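Local coordinates for protein phosphorylated carbohydrates phosphatase TM_1254 (Thermotoga maritima msb8, PDB 3KBB) that removes phosphate from several phosphorylated sugars, among them erythrose 4-phosphate, fructose 6-phosphate, mannose 6-phosphate and 2-deoxyglucose 6-phosphate, with the help of a divalent metal ion, at residues Phe127-Phe132 against Glu151-Val156. Numbering follows the deposited sequence.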
loop_
_atom_site.group_PDB
_atom_site.type_symbol
_atom_site.label_atom_id
_atom_site.label_comp_id
_atom_site.label_asym_id
_atom_site.label_seq_id
_atom_site.Cartn_x
_atom_site.Cartn_y
_atom_site.Cartn_z
ATOM N N PHE A 127 6.034 3.105 -14.229
ATOM C CA PHE A 127 5.930 1.661 -14.217
ATOM C C PHE A 127 5.757 1.033 -15.581
ATOM O O PHE A 127 5.012 1.550 -16.413
ATOM C CB PHE A 127 4.789 1.280 -13.275
ATOM C CG PHE A 127 5.109 1.622 -11.835
ATOM C CD1 PHE A 127 5.948 0.786 -11.116
ATOM C CD2 PHE A 127 4.669 2.798 -11.278
ATOM C CE1 PHE A 127 6.305 1.095 -9.825
ATOM C CE2 PHE A 127 4.971 3.132 -9.965
ATOM C CZ PHE A 127 5.841 2.279 -9.237
ATOM N N ASP A 128 6.433 -0.087 -15.779
ATOM C CA ASP A 128 6.319 -0.925 -16.950
ATOM C C ASP A 128 5.201 -1.956 -16.773
ATOM O O ASP A 128 4.478 -2.304 -17.727
ATOM C CB ASP A 128 7.641 -1.641 -17.105
ATOM C CG ASP A 128 8.800 -0.650 -17.317
ATOM O OD1 ASP A 128 8.776 0.087 -18.332
ATOM O OD2 ASP A 128 9.719 -0.570 -16.462
ATOM N N VAL A 129 5.074 -2.451 -15.548
ATOM C CA VAL A 129 4.093 -3.489 -15.241
ATOM C C VAL A 129 3.374 -3.066 -13.975
ATOM O O VAL A 129 4.022 -2.661 -12.989
ATOM C CB VAL A 129 4.795 -4.855 -15.043
ATOM C CG1 VAL A 129 3.913 -5.864 -14.298
ATOM C CG2 VAL A 129 5.285 -5.431 -16.399
HETATM N N MSE A 130 2.049 -3.233 -13.927
HETATM C CA MSE A 130 1.350 -2.936 -12.676
HETATM C C MSE A 130 0.280 -4.006 -12.490
HETATM O O MSE A 130 -0.429 -4.335 -13.458
HETATM C CB MSE A 130 0.707 -1.541 -12.719
HETATM C CG MSE A 130 1.683 -0.322 -12.998
HETATM SE SE MSE A 130 0.812 1.359 -12.687
HETATM C CE MSE A 130 -0.248 1.477 -14.349
ATOM N N VAL A 131 0.217 -4.620 -11.314
ATOM C CA VAL A 131 -0.774 -5.679 -11.047
ATOM C C VAL A 131 -1.573 -5.235 -9.818
ATOM O O VAL A 131 -0.975 -4.715 -8.844
ATOM C CB VAL A 131 -0.066 -7.033 -10.783
ATOM C CG1 VAL A 131 -1.055 -8.075 -10.305
ATOM C CG2 VAL A 131 0.656 -7.561 -12.060
ATOM N N PHE A 132 -2.902 -5.452 -9.848
ATOM C CA PHE A 132 -3.829 -4.887 -8.863
ATOM C C PHE A 132 -4.610 -6.023 -8.216
ATOM O O PHE A 132 -4.614 -7.123 -8.728
ATOM C CB PHE A 132 -4.768 -3.886 -9.572
ATOM C CG PHE A 132 -4.007 -2.760 -10.226
ATOM C CD1 PHE A 132 -3.589 -1.675 -9.477
ATOM C CD2 PHE A 132 -3.683 -2.835 -11.571
ATOM C CE1 PHE A 132 -2.853 -0.638 -10.054
ATOM C CE2 PHE A 132 -2.914 -1.815 -12.155
ATOM C CZ PHE A 132 -2.516 -0.722 -11.377
ATOM N N GLU A 151 5.228 -12.913 -14.245
ATOM C CA GLU A 151 4.735 -13.303 -15.575
ATOM C C GLU A 151 4.712 -12.155 -16.535
ATOM O O GLU A 151 5.208 -12.285 -17.665
ATOM C CB GLU A 151 3.360 -13.937 -15.475
ATOM C CG GLU A 151 2.860 -14.469 -16.848
ATOM C CD GLU A 151 1.691 -15.388 -16.694
ATOM O OE1 GLU A 151 0.742 -14.999 -15.981
ATOM O OE2 GLU A 151 1.741 -16.500 -17.272
ATOM N N ARG A 152 4.104 -11.042 -16.121
ATOM C CA ARG A 152 3.971 -9.883 -16.952
ATOM C C ARG A 152 5.339 -9.224 -17.234
ATOM O O ARG A 152 5.549 -8.672 -18.307
ATOM C CB ARG A 152 3.010 -8.865 -16.343
ATOM C CG ARG A 152 1.510 -9.343 -16.343
ATOM C CD ARG A 152 0.525 -8.204 -15.942
ATOM N NE ARG A 152 -0.843 -8.736 -15.832
ATOM C CZ ARG A 152 -1.895 -8.157 -15.221
ATOM N NH1 ARG A 152 -1.829 -6.955 -14.650
ATOM N NH2 ARG A 152 -3.059 -8.794 -15.233
ATOM N N LEU A 153 6.262 -9.287 -16.271
ATOM C CA LEU A 153 7.620 -8.763 -16.487
ATOM C C LEU A 153 8.492 -9.695 -17.366
ATOM O O LEU A 153 9.507 -9.255 -17.949
ATOM C CB LEU A 153 8.322 -8.666 -15.128
ATOM C CG LEU A 153 7.933 -7.568 -14.154
ATOM C CD1 LEU A 153 8.546 -7.914 -12.805
ATOM C CD2 LEU A 153 8.507 -6.225 -14.663
ATOM N N ASN A 154 8.095 -10.959 -17.419
ATOM C CA ASN A 154 8.885 -12.033 -18.002
ATOM C C ASN A 154 10.315 -12.080 -17.435
ATOM O O ASN A 154 11.334 -12.008 -18.176
ATOM C CB ASN A 154 8.875 -11.888 -19.533
ATOM C CG ASN A 154 9.503 -13.046 -20.229
ATOM O OD1 ASN A 154 9.476 -14.179 -19.756
ATOM N ND2 ASN A 154 10.079 -12.767 -21.394
ATOM N N VAL A 155 10.390 -12.150 -16.104
ATOM C CA VAL A 155 11.672 -12.238 -15.386
ATOM C C VAL A 155 11.619 -13.331 -14.315
ATOM O O VAL A 155 10.545 -13.677 -13.793
ATOM C CB VAL A 155 12.128 -10.857 -14.764
ATOM C CG1 VAL A 155 12.089 -9.746 -15.782
ATOM C CG2 VAL A 155 11.232 -10.486 -13.592
ATOM N N VAL A 156 12.781 -13.887 -13.989
ATOM C CA VAL A 156 12.903 -14.947 -12.975
ATOM C C VAL A 156 12.960 -14.306 -11.581
ATOM O O VAL A 156 13.469 -13.210 -11.460
ATOM C CB VAL A 156 14.181 -15.787 -13.234
ATOM C CG1 VAL A 156 14.132 -16.347 -14.682
ATOM C CG2 VAL A 156 15.392 -14.956 -13.096
#
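With chi1 at -69°, R152 sets CG anti to its carbonyl carbon and then runs extended to NE; its CB lies against V129, and the part beyond passes V131 CG2 on the way from the end of helix 144-153 to the backbone of strand 129-131. V129, its CG1 anti to the backbone N (chi1 162°), spreads two methyls over the helix end: CG1 rests on R152 CB at 3.7 Å, while CG2 meets L153 CD2, also at 3.7 Å. Farther along, V131 CG2 lies 3.9 Å from R152 CD and 3.6 Å from R152 NH1, approaching the guanidinium obliquely. The same NH1 reaches M130 O at 3.2 Å, in the guanidinium plane but badly bent (128°), a weak bond. Its stronger partner is Q135 OE1, which also accepts from F132 N and so links the arginine to the chain just after the strand. L153 is buried, R152 exposed. M130 turns to the other face of the strand, where it touches L115 of helix 111-120. Strand 129-131 is an edge strand of the parallel sheet, paired with strand 102-106; a helix packed over such an edge strand belongs to the Rossmann-like alpha/beta core of HAD hydrolases.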